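Local atomic coordinates of phosphoribosylformylglycinamidine synthase 2 (Thermus thermophilus, PDB entry 3VIU), a protein that belongs to the PurM-like synthase superfamily, carries two copies of an AIR-synthase-type pair of N- and C-terminal domains in one chain, and binds ADP and magnesium. Residues C42-S47 with G522-Y527; S86-S91 with N170-A175; S47-K52 with A363-R368; L456-G461 with L501-A506. All coordinates share one frame; numbering follows the deposited sequence.

Interaction 1 (C42-S47 with G522-Y527). With ADP (adenosine-5'-diphosphate), chain B; PO4 (phosphate ion), chain C.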
# COMPACT_ATOMS: atom_id res chain seq x y z
N CYS A 42 1.62 -16.00 -8.48
CA CYS A 42 2.57 -15.58 -9.51
C CYS A 42 1.96 -15.24 -10.87
O CYS A 42 2.43 -14.32 -11.55
CB CYS A 42 3.63 -16.66 -9.72
SG CYS A 42 4.72 -16.97 -8.31
N ALA A 43 0.92 -15.96 -11.26
CA ALA A 43 0.33 -15.75 -12.58
C ALA A 43 -0.82 -14.75 -12.69
O ALA A 43 -1.07 -14.24 -13.79
CB ALA A 43 -0.10 -17.10 -13.16
N TYR A 44 -1.52 -14.47 -11.59
CA TYR A 44 -2.63 -13.52 -11.64
C TYR A 44 -3.65 -13.96 -12.69
O TYR A 44 -4.20 -13.15 -13.42
CB TYR A 44 -2.12 -12.13 -12.00
CG TYR A 44 -1.38 -11.43 -10.90
CD1 TYR A 44 -0.21 -11.97 -10.35
CD2 TYR A 44 -1.86 -10.23 -10.37
CE1 TYR A 44 0.44 -11.34 -9.28
CE2 TYR A 44 -1.22 -9.61 -9.31
CZ TYR A 44 -0.08 -10.16 -8.77
OH TYR A 44 0.52 -9.53 -7.71
N LYS A 45 -3.91 -15.26 -12.75
CA LYS A 45 -4.82 -15.83 -13.73
C LYS A 45 -6.24 -15.26 -13.80
O LYS A 45 -6.78 -15.07 -14.88
CB LYS A 45 -4.87 -17.35 -13.55
CG LYS A 45 -3.54 -18.02 -13.87
CD LYS A 45 -3.59 -19.54 -13.73
CE LYS A 45 -3.99 -19.95 -12.32
NZ LYS A 45 -3.80 -21.41 -12.09
N ASN A 46 -6.85 -14.96 -12.65
CA ASN A 46 -8.20 -14.44 -12.67
C ASN A 46 -8.32 -12.92 -12.63
O ASN A 46 -9.41 -12.39 -12.84
CB ASN A 46 -9.00 -15.03 -11.51
CG ASN A 46 -9.19 -16.52 -11.64
OD1 ASN A 46 -8.27 -17.31 -11.43
ND2 ASN A 46 -10.39 -16.92 -12.02
N SER A 47 -7.21 -12.23 -12.40
CA SER A 47 -7.23 -10.78 -12.31
C SER A 47 -6.67 -10.02 -13.51
O SER A 47 -7.07 -8.89 -13.75
CB SER A 47 -6.49 -10.31 -11.05
OG SER A 47 -5.12 -10.65 -11.12
N GLY A 522 1.37 -2.35 -8.24
CA GLY A 522 0.38 -2.83 -7.30
C GLY A 522 0.53 -4.31 -7.00
O GLY A 522 1.54 -4.91 -7.34
N ASN A 523 -0.49 -4.88 -6.38
CA ASN A 523 -0.49 -6.28 -6.01
C ASN A 523 -1.91 -6.81 -5.99
O ASN A 523 -2.87 -6.05 -5.94
CB ASN A 523 0.12 -6.45 -4.63
CG ASN A 523 0.21 -7.91 -4.22
OD1 ASN A 523 0.89 -8.70 -4.86
ND2 ASN A 523 -0.49 -8.27 -3.15
N VAL A 524 -2.03 -8.13 -6.02
CA VAL A 524 -3.34 -8.76 -5.98
C VAL A 524 -3.25 -10.02 -5.15
O VAL A 524 -2.50 -10.92 -5.48
CB VAL A 524 -3.85 -9.14 -7.39
CG1 VAL A 524 -5.16 -9.92 -7.29
CG2 VAL A 524 -4.05 -7.89 -8.22
N SER A 525 -4.03 -10.06 -4.08
CA SER A 525 -4.07 -11.23 -3.21
C SER A 525 -5.50 -11.76 -3.22
O SER A 525 -6.42 -11.07 -2.79
CB SER A 525 -3.67 -10.85 -1.78
OG SER A 525 -3.82 -11.96 -0.92
N LEU A 526 -5.68 -12.98 -3.71
CA LEU A 526 -7.01 -13.58 -3.78
C LEU A 526 -7.14 -14.75 -2.82
O LEU A 526 -6.19 -15.12 -2.13
CB LEU A 526 -7.30 -14.05 -5.20
CG LEU A 526 -7.24 -12.96 -6.26
CD1 LEU A 526 -7.50 -13.57 -7.62
CD2 LEU A 526 -8.25 -11.85 -5.95
N TYR A 527 -8.34 -15.33 -2.78
CA TYR A 527 -8.61 -16.48 -1.92
C TYR A 527 -8.52 -16.15 -0.43
O TYR A 527 -8.20 -17.01 0.39
CB TYR A 527 -7.65 -17.63 -2.25
CG TYR A 527 -7.83 -18.16 -3.65
CD1 TYR A 527 -8.89 -19.02 -3.96
CD2 TYR A 527 -6.98 -17.77 -4.67
CE1 TYR A 527 -9.10 -19.48 -5.26
CE2 TYR A 527 -7.17 -18.22 -5.98
CZ TYR A 527 -8.23 -19.07 -6.27
OH TYR A 527 -8.42 -19.50 -7.56
PB ADP B . 6.81 -9.45 -6.88
O1B ADP B . 6.44 -10.89 -6.85
O2B ADP B . 6.31 -8.75 -5.52
O3B ADP B . 8.48 -9.32 -7.03
PA ADP B . 4.73 -9.45 -8.65
O1A ADP B . 5.08 -10.51 -9.65
O2A ADP B . 3.97 -10.15 -7.40
O3A ADP B . 6.11 -8.70 -8.16
O5' ADP B . 3.73 -8.33 -9.28
C5' ADP B . 3.54 -8.58 -10.69
C4' ADP B . 3.63 -7.28 -11.55
O4' ADP B . 2.29 -6.80 -11.90
C3' ADP B . 4.33 -6.09 -10.85
O3' ADP B . 5.02 -5.30 -11.82
C2' ADP B . 3.17 -5.34 -10.19
O2' ADP B . 3.48 -3.96 -9.95
C1' ADP B . 2.02 -5.54 -11.18
N9 ADP B . 0.72 -5.60 -10.50
C8 ADP B . 0.22 -6.66 -9.79
N7 ADP B . -0.96 -6.38 -9.32
C5 ADP B . -1.30 -5.13 -9.69
C6 ADP B . -2.42 -4.29 -9.48
N6 ADP B . -3.51 -4.74 -8.75
N1 ADP B . -2.42 -3.05 -10.02
C2 ADP B . -1.38 -2.60 -10.74
N3 ADP B . -0.30 -3.35 -10.95
C4 ADP B . -0.22 -4.60 -10.46
P PO4 C . -0.81 -13.49 0.09
O1 PO4 C . -0.74 -12.14 0.67
O2 PO4 C . -1.25 -14.46 1.12
O3 PO4 C . -1.77 -13.50 -1.04
O4 PO4 C . 0.54 -13.89 -0.42
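Tyr44 and Val524 meet in the ADP pocket, where the loop after helix 40-43 is laid against strand 519-525, an edge strand of the second PurM-like N-terminal domain. Tyr44 is the first residue to leave the helix, and its positive phi of 56° turns the chain there. With CG anti to its own carbonyl carbon (chi1 -74°), the ring comes obliquely against both the adenine and the strand. Its CE2 lies 3.3 Å from Val524 CB and 3.2 Å from ADP N7, so a single ring atom touches protein and nucleotide at once. At the ring's far end the phenol oxygen accepts a weak bond from the backbone: Val524 N to Tyr44 OH spans 3.4 Å. The amide of Asn523 stands nearly perpendicular to the ring and brings OD1 to its edge, 3.0 Å from Tyr44 OH.

The strand alternates its duties. Val524 turns toward segment 42-47 and rests CG1 against Ser47 OG at 3.9 Å, while Ser525 faces the other way and gives its OG to the phosphate ion (Ser525 OG to phosphate O3, 2.6 Å). The strand backbone also reads the nucleotide: Gly522 N donates to ADP O2' over 3.2 Å, and the adenine N6 makes a weak bond to the carbonyl oxygen of Asn523. Farther along, Leu526 CD1 lies loosely beside Asn46 CB.

Tyr44 and Val524 both line the adenine, at N7 and N6, and probably help place it mainly by packing, while Gly522 N, Glu67, Lys83 and Asp485 supply further polar bonds to the nucleotide.

Interaction 2 (S86-S91 with N170-A175). With PO4 (phosphate ion), chain C.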
# COMPACT_ATOMS: atom_id res chain seq x y z
N SER A 86 1.51 -7.76 -0.41
CA SER A 86 0.74 -8.37 0.66
C SER A 86 1.43 -9.65 1.16
O SER A 86 2.18 -10.29 0.41
CB SER A 86 -0.68 -8.70 0.19
OG SER A 86 -0.69 -9.90 -0.57
N HIS A 87 1.21 -9.99 2.42
CA HIS A 87 1.77 -11.21 3.02
C HIS A 87 0.71 -11.69 4.00
O HIS A 87 0.98 -11.94 5.18
CB HIS A 87 3.09 -10.92 3.77
CG HIS A 87 4.29 -11.56 3.14
ND1 HIS A 87 4.80 -11.15 1.92
CD2 HIS A 87 5.06 -12.60 3.54
CE1 HIS A 87 5.83 -11.91 1.60
NE2 HIS A 87 6.01 -12.80 2.56
N ASN A 88 -0.51 -11.83 3.48
CA ASN A 88 -1.65 -12.24 4.27
C ASN A 88 -1.57 -13.62 4.89
O ASN A 88 -1.39 -13.74 6.11
CB ASN A 88 -2.92 -12.13 3.43
CG ASN A 88 -3.08 -10.75 2.80
OD1 ASN A 88 -2.74 -9.73 3.40
ND2 ASN A 88 -3.61 -10.72 1.58
N HIS A 89 -1.70 -14.66 4.07
CA HIS A 89 -1.68 -16.04 4.57
C HIS A 89 -0.50 -16.33 5.50
O HIS A 89 -0.67 -16.93 6.56
CB HIS A 89 -1.70 -17.02 3.39
CG HIS A 89 -3.00 -17.02 2.64
ND1 HIS A 89 -4.16 -17.56 3.15
CD2 HIS A 89 -3.34 -16.50 1.43
CE1 HIS A 89 -5.15 -17.37 2.30
NE2 HIS A 89 -4.68 -16.73 1.25
N PRO A 90 0.71 -15.90 5.13
CA PRO A 90 1.85 -16.17 6.02
C PRO A 90 1.77 -15.43 7.35
O PRO A 90 2.20 -15.95 8.38
CB PRO A 90 3.06 -15.76 5.17
CG PRO A 90 2.49 -14.69 4.27
CD PRO A 90 1.16 -15.27 3.87
N SER A 91 1.22 -14.21 7.35
CA SER A 91 1.10 -13.46 8.59
C SER A 91 0.08 -14.12 9.49
O SER A 91 0.16 -14.04 10.72
CB SER A 91 0.71 -12.01 8.32
OG SER A 91 1.82 -11.30 7.79
N ASN A 170 -9.41 -14.19 8.01
CA ASN A 170 -8.30 -13.87 7.13
C ASN A 170 -7.80 -12.44 7.34
O ASN A 170 -8.33 -11.50 6.75
CB ASN A 170 -8.73 -14.05 5.67
CG ASN A 170 -9.29 -15.44 5.40
OD1 ASN A 170 -10.38 -15.79 5.86
ND2 ASN A 170 -8.54 -16.25 4.66
N PRO A 171 -6.79 -12.27 8.20
CA PRO A 171 -6.28 -10.92 8.42
C PRO A 171 -5.49 -10.45 7.20
O PRO A 171 -5.12 -11.25 6.33
CB PRO A 171 -5.40 -11.09 9.67
CG PRO A 171 -4.87 -12.47 9.49
CD PRO A 171 -6.09 -13.24 9.06
N LEU A 172 -5.23 -9.15 7.12
CA LEU A 172 -4.47 -8.63 6.00
C LEU A 172 -3.26 -7.85 6.46
O LEU A 172 -3.32 -7.09 7.42
CB LEU A 172 -5.34 -7.71 5.13
CG LEU A 172 -6.57 -8.28 4.42
CD1 LEU A 172 -7.17 -7.19 3.55
CD2 LEU A 172 -6.20 -9.49 3.57
N VAL A 173 -2.15 -8.06 5.77
CA VAL A 173 -0.92 -7.35 6.07
C VAL A 173 -0.27 -6.97 4.75
O VAL A 173 0.29 -7.82 4.05
CB VAL A 173 0.05 -8.22 6.89
CG1 VAL A 173 1.28 -7.40 7.24
CG2 VAL A 173 -0.64 -8.73 8.15
N ASN A 174 -0.38 -5.70 4.40
CA ASN A 174 0.22 -5.19 3.17
C ASN A 174 1.27 -4.15 3.54
O ASN A 174 1.07 -3.34 4.46
CB ASN A 174 -0.85 -4.54 2.29
CG ASN A 174 -1.73 -5.56 1.57
OD1 ASN A 174 -2.12 -6.59 2.15
ND2 ASN A 174 -2.06 -5.28 0.32
N ALA A 175 2.40 -4.17 2.85
CA ALA A 175 3.45 -3.20 3.13
C ALA A 175 3.78 -2.40 1.89
O ALA A 175 3.99 -2.96 0.81
CB ALA A 175 4.69 -3.91 3.66
P PO4 C . -0.81 -13.49 0.09
O1 PO4 C . -0.74 -12.14 0.67
O2 PO4 C . -1.25 -14.46 1.12
O3 PO4 C . -1.77 -13.50 -1.04
O4 PO4 C . 0.54 -13.89 -0.42
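Asn88 joins Val173 at the end of the antiparallel pairing of strands 78-86 and 172-182 in the first PurM-like N-terminal domain, where helix 88-93 begins. Ser86 and Asn174 still form a non-hydrogen-bonded pair, their CA atoms 4.1 Å apart. His87, the N-cap, then donates its N to Val173 O at 2.9 Å, almost straight down the axis of that carbonyl.

The side chain of Asn88 takes over where the pairing stops. Its CB sits near both Pro171 O and the phosphate ion. CG lies anti to its own carbonyl carbon (chi1 -52°), which carries the amide toward the strand of Val173, and presses on Leu172 CD2 at 3.5 Å. At the tip, OD1 accepts from Val173 N at 3.0 Å, in the amide's carbonyl plane and with an N-H...O angle of 161°. ND2 turns to Asn488 OD1 of the second N-terminal domain and, more weakly, to Ser525 OG.

The same helix start also holds the phosphate ion, probably from the crystallisation liquor: Asn88 N and Ser86 OG donate to phosphate O1, His89 N to phosphate O2 at 3.0 Å. First-turn N-H groups, unpartnered within the helix, commonly suit an anion. On the helix's inner side, Ser91 CB packs on Val173 CG2 at 3.6 Å, while Ser91 N and Ser91 OG grip His87 O from opposite faces of its carbonyl plane, the OG at 2.8 Å.

Interaction 3 (S47-K52 with A363-R368); sequences SRPLLK and APTYVR
Bends at chi2 (146°) and chi3 (63°) swing the guanidinium of Arg48 across Thr365, which sets its methyl, CG2, anti to its own carbonyl carbon to receive it, OG1 taking the other branch (chi1 60°). Side chain crosses side chain at about a right angle: CG2 of Thr365 sits over one face of the guanidinium, displaced toward its rim, and lies 3.3 Å from Arg48 CZ. Beyond the methyl, Arg48 NH2 donates to Ala363 O at 2.7 Å. The donor lies in the carbonyl plane of Ala363, whereas the oxygen is tilted out of the guanidinium plane. The second terminal nitrogen, NH1, has its strongest partner in Ala43 O, at the end of helix 40-43.

The short helix 48-51 thus rests by its first turn on the irregular segment that follows helix 357-361, a surface contact between helix and connecting loop. Pro49 supplies the apolar half. Its ring slides past Thr365 in the opposite direction, CG reaching Thr365 CB at 3.6 Å, and its CB meets Val367 CG2 at 4.1 Å. Tyr366, between them in sequence, starts its side chain away from helix 48-51 and bonds through OH to Glu14 OE2.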
# COMPACT_ATOMS: atom_id res chain seq x y z
N SER A 47 -7.21 -12.23 -12.40
CA SER A 47 -7.23 -10.78 -12.31
C SER A 47 -6.67 -10.02 -13.51
O SER A 47 -7.07 -8.89 -13.75
CB SER A 47 -6.49 -10.31 -11.05
OG SER A 47 -5.12 -10.65 -11.12
N ARG A 48 -5.76 -10.64 -14.26
CA ARG A 48 -5.17 -9.97 -15.41
C ARG A 48 -6.19 -9.38 -16.39
O ARG A 48 -6.12 -8.20 -16.71
CB ARG A 48 -4.21 -10.92 -16.15
CG ARG A 48 -2.73 -10.69 -15.83
CD ARG A 48 -1.92 -11.99 -15.85
NE ARG A 48 -1.88 -12.62 -17.16
CZ ARG A 48 -1.47 -13.87 -17.38
NH1 ARG A 48 -1.07 -14.63 -16.37
NH2 ARG A 48 -1.46 -14.36 -18.61
N PRO A 49 -7.16 -10.19 -16.86
CA PRO A 49 -8.16 -9.69 -17.80
C PRO A 49 -8.86 -8.40 -17.35
O PRO A 49 -9.23 -7.57 -18.17
CB PRO A 49 -9.15 -10.85 -17.90
CG PRO A 49 -8.30 -12.03 -17.66
CD PRO A 49 -7.44 -11.59 -16.50
N LEU A 50 -9.03 -8.24 -16.04
CA LEU A 50 -9.70 -7.06 -15.49
C LEU A 50 -8.76 -5.88 -15.27
O LEU A 50 -9.16 -4.72 -15.40
CB LEU A 50 -10.39 -7.41 -14.17
CG LEU A 50 -11.45 -8.52 -14.24
CD1 LEU A 50 -11.76 -9.01 -12.84
CD2 LEU A 50 -12.69 -8.00 -14.93
N LEU A 51 -7.51 -6.18 -14.93
CA LEU A 51 -6.52 -5.13 -14.66
C LEU A 51 -6.11 -4.33 -15.89
O LEU A 51 -5.52 -3.26 -15.77
CB LEU A 51 -5.28 -5.75 -13.99
CG LEU A 51 -5.53 -6.31 -12.58
CD1 LEU A 51 -4.32 -7.09 -12.08
CD2 LEU A 51 -5.85 -5.16 -11.64
N LYS A 52 -6.42 -4.84 -17.08
CA LYS A 52 -6.08 -4.14 -18.31
C LYS A 52 -6.84 -2.82 -18.39
O LYS A 52 -6.40 -1.89 -19.07
CB LYS A 52 -6.43 -5.01 -19.53
CG LYS A 52 -5.50 -6.20 -19.75
CD LYS A 52 -6.02 -7.07 -20.88
CE LYS A 52 -5.13 -8.27 -21.14
NZ LYS A 52 -3.77 -7.88 -21.60
N ALA A 363 0.94 -17.64 -18.29
CA ALA A 363 -0.05 -18.64 -17.94
C ALA A 363 -1.45 -18.25 -18.41
O ALA A 363 -1.73 -17.08 -18.67
CB ALA A 363 -0.05 -18.87 -16.44
N PRO A 364 -2.36 -19.23 -18.51
CA PRO A 364 -3.74 -18.99 -18.95
C PRO A 364 -4.47 -18.07 -17.98
O PRO A 364 -4.21 -18.09 -16.78
CB PRO A 364 -4.36 -20.39 -18.95
CG PRO A 364 -3.16 -21.31 -19.09
CD PRO A 364 -2.14 -20.66 -18.22
N THR A 365 -5.38 -17.25 -18.51
CA THR A 365 -6.17 -16.35 -17.68
C THR A 365 -7.62 -16.81 -17.76
O THR A 365 -8.00 -17.54 -18.67
CB THR A 365 -6.08 -14.88 -18.15
OG1 THR A 365 -6.57 -14.77 -19.49
CG2 THR A 365 -4.65 -14.39 -18.07
N TYR A 366 -8.43 -16.39 -16.80
CA TYR A 366 -9.82 -16.81 -16.79
C TYR A 366 -10.81 -15.67 -16.63
O TYR A 366 -10.55 -14.69 -15.93
CB TYR A 366 -10.04 -17.86 -15.69
CG TYR A 366 -9.15 -19.07 -15.79
CD1 TYR A 366 -9.21 -19.92 -16.90
CD2 TYR A 366 -8.22 -19.37 -14.79
CE1 TYR A 366 -8.38 -21.04 -17.01
CE2 TYR A 366 -7.38 -20.49 -14.89
CZ TYR A 366 -7.47 -21.31 -16.00
OH TYR A 366 -6.65 -22.41 -16.10
N VAL A 367 -11.95 -15.80 -17.31
CA VAL A 367 -13.00 -14.81 -17.22
C VAL A 367 -14.22 -15.51 -16.66
O VAL A 367 -14.49 -16.67 -17.00
CB VAL A 367 -13.33 -14.23 -18.61
CG1 VAL A 367 -14.69 -13.55 -18.58
CG2 VAL A 367 -12.26 -13.22 -19.01
N ARG A 368 -14.93 -14.84 -15.77
CA ARG A 368 -16.12 -15.41 -15.16
C ARG A 368 -17.27 -14.44 -15.22
O ARG A 368 -17.13 -13.31 -15.70
CB ARG A 368 -15.85 -15.77 -13.69
CG ARG A 368 -14.99 -16.99 -13.49
CD ARG A 368 -14.37 -17.00 -12.11
NE ARG A 368 -13.50 -18.16 -11.91
CZ ARG A 368 -12.52 -18.51 -12.74
NH1 ARG A 368 -12.30 -17.80 -13.83
NH2 ARG A 368 -11.77 -19.57 -12.48

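Interaction 4 (L456-G461 with L501-A506)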
# COMPACT_ATOMS: atom_id res chain seq x y z
N LEU A 456 -20.12 -3.10 1.67
CA LEU A 456 -21.46 -2.78 1.19
C LEU A 456 -21.56 -2.32 -0.27
O LEU A 456 -22.62 -2.43 -0.89
CB LEU A 456 -22.07 -1.71 2.10
CG LEU A 456 -22.29 -2.18 3.54
CD1 LEU A 456 -22.53 -0.99 4.44
CD2 LEU A 456 -23.46 -3.15 3.58
N HIS A 457 -20.47 -1.80 -0.81
CA HIS A 457 -20.47 -1.32 -2.19
C HIS A 457 -19.02 -1.31 -2.67
O HIS A 457 -18.40 -0.26 -2.79
CB HIS A 457 -21.07 0.10 -2.26
CG HIS A 457 -21.49 0.51 -3.64
ND1 HIS A 457 -20.73 0.28 -4.76
CD2 HIS A 457 -22.60 1.15 -4.07
CE1 HIS A 457 -21.35 0.76 -5.82
NE2 HIS A 457 -22.49 1.29 -5.43
N PRO A 458 -18.47 -2.49 -2.96
CA PRO A 458 -17.09 -2.61 -3.43
C PRO A 458 -16.62 -1.55 -4.44
O PRO A 458 -15.54 -0.98 -4.29
CB PRO A 458 -17.01 -4.04 -3.96
CG PRO A 458 -18.46 -4.41 -4.25
CD PRO A 458 -19.19 -3.77 -3.11
N ARG A 459 -17.42 -1.28 -5.46
CA ARG A 459 -17.04 -0.29 -6.46
C ARG A 459 -16.88 1.11 -5.83
O ARG A 459 -15.87 1.78 -6.05
CB ARG A 459 -18.10 -0.24 -7.56
CG ARG A 459 -17.75 0.59 -8.77
CD ARG A 459 -19.01 0.81 -9.58
NE ARG A 459 -18.74 0.95 -11.00
CZ ARG A 459 -18.85 -0.03 -11.88
NH1 ARG A 459 -19.24 -1.24 -11.50
NH2 ARG A 459 -18.58 0.19 -13.16
N LEU A 460 -17.86 1.54 -5.04
CA LEU A 460 -17.79 2.84 -4.40
C LEU A 460 -16.66 2.85 -3.36
O LEU A 460 -16.00 3.87 -3.16
CB LEU A 460 -19.14 3.20 -3.76
CG LEU A 460 -19.30 4.58 -3.11
CD1 LEU A 460 -18.96 5.67 -4.10
CD2 LEU A 460 -20.72 4.75 -2.59
N GLY A 461 -16.43 1.70 -2.73
CA GLY A 461 -15.36 1.60 -1.75
C GLY A 461 -13.99 1.85 -2.39
O GLY A 461 -13.15 2.58 -1.85
N LEU A 501 -14.24 -8.49 -7.04
CA LEU A 501 -12.96 -8.21 -7.68
C LEU A 501 -13.20 -7.30 -8.87
O LEU A 501 -12.47 -6.33 -9.09
CB LEU A 501 -12.30 -9.50 -8.16
CG LEU A 501 -11.05 -9.34 -9.03
CD1 LEU A 501 -9.91 -8.69 -8.24
CD2 LEU A 501 -10.62 -10.71 -9.54
N ALA A 502 -14.24 -7.60 -9.64
CA ALA A 502 -14.56 -6.82 -10.81
C ALA A 502 -14.98 -5.40 -10.44
O ALA A 502 -14.50 -4.44 -11.03
CB ALA A 502 -15.66 -7.52 -11.61
N GLU A 503 -15.87 -5.27 -9.45
CA GLU A 503 -16.32 -3.94 -9.02
C GLU A 503 -15.18 -3.13 -8.40
O GLU A 503 -15.11 -1.91 -8.57
CB GLU A 503 -17.45 -4.07 -8.00
CG GLU A 503 -18.77 -4.55 -8.58
CD GLU A 503 -19.43 -3.50 -9.43
OE1 GLU A 503 -19.51 -3.68 -10.66
OE2 GLU A 503 -19.86 -2.48 -8.86
N THR A 504 -14.29 -3.81 -7.68
CA THR A 504 -13.16 -3.13 -7.07
C THR A 504 -12.30 -2.52 -8.16
O THR A 504 -11.95 -1.34 -8.11
CB THR A 504 -12.33 -4.11 -6.22
OG1 THR A 504 -13.12 -4.58 -5.12
CG2 THR A 504 -11.06 -3.43 -5.69
N ILE A 505 -11.97 -3.31 -9.17
CA ILE A 505 -11.16 -2.79 -10.26
C ILE A 505 -11.88 -1.67 -11.04
O ILE A 505 -11.26 -0.68 -11.41
CB ILE A 505 -10.73 -3.93 -11.21
CG1 ILE A 505 -9.71 -4.82 -10.48
CG2 ILE A 505 -10.15 -3.34 -12.50
CD1 ILE A 505 -9.07 -5.92 -11.32
N ALA A 506 -13.18 -1.82 -11.27
CA ALA A 506 -13.93 -0.78 -11.98
C ALA A 506 -13.93 0.49 -11.14
O ALA A 506 -13.89 1.60 -11.67
CB ALA A 506 -15.36 -1.25 -12.26
O HOH W 1 -13.50 -2.55 -2.81
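Arg459 and Glu503 mark the tight side of a helix pair in the second PurM-like N-terminal domain, where the start of helix 458-475 meets the middle of helix 495-515. Their CA atoms are only 4.5 Å apart, close enough for a CA-H...O contact from Arg459 CA to Glu503 O. From there the arginine leaves with CG anti to its backbone N (chi1 -171°) and runs extended to NE, alongside the partner helix. Glu503 bends back at chi2 to meet it. Both carboxylate oxygens then gather on one nitrogen: Arg459 NH1 lies 2.6 Å from Glu503 OE1, a salt bridge, and 3.0 Å from Glu503 OE2. The hydrogen bond to OE2 lies in the guanidinium plane and reaches the syn side of that oxygen from 29° outside the carboxylate plane, the two flat groups being turned 45° against each other. Ala506 CB lies over one guanidinium face, offset toward the rim, 3.6 Å from Arg459 NH2.

The other flank is looser. Pro458 CG touches Glu503 CB at 3.9 Å, but toward Thr504 the apolar contact thins and is supplemented by a water that donates to Pro458 O and to Thr504 OG1. That hydroxyl is also bonded to Glu500 O in its own helix.

Charge therefore pairs at a partly exposed edge, where Arg459 probably stabilises the negative charge of Glu503; Glu510 adds a long, weak ion pair to Arg459 NE.

How the interactions relate
Interaction 1 is the hub, and ADP lies in it. Interaction 3 continues directly from it: they share Ser47, their centres are 9 Å apart, and Lys45 O lies 2.9 Å from Tyr366 N, a probable hydrogen bond. Interaction 2 meets the other face of strand 519-525, where Asn523 ND2 approaches Ser86 OG at 3.0 Å and both contacts hold the same phosphate ion. Interaction 4 connects to the pocket through interaction 3: Leu51 CD2, on the helix of interaction 3, packs 3.3 Å from Ile505 CD1, and Leu51 also touches ADP. Interactions 2 and 4 do not touch, their nearest atoms being about 11 Å apart.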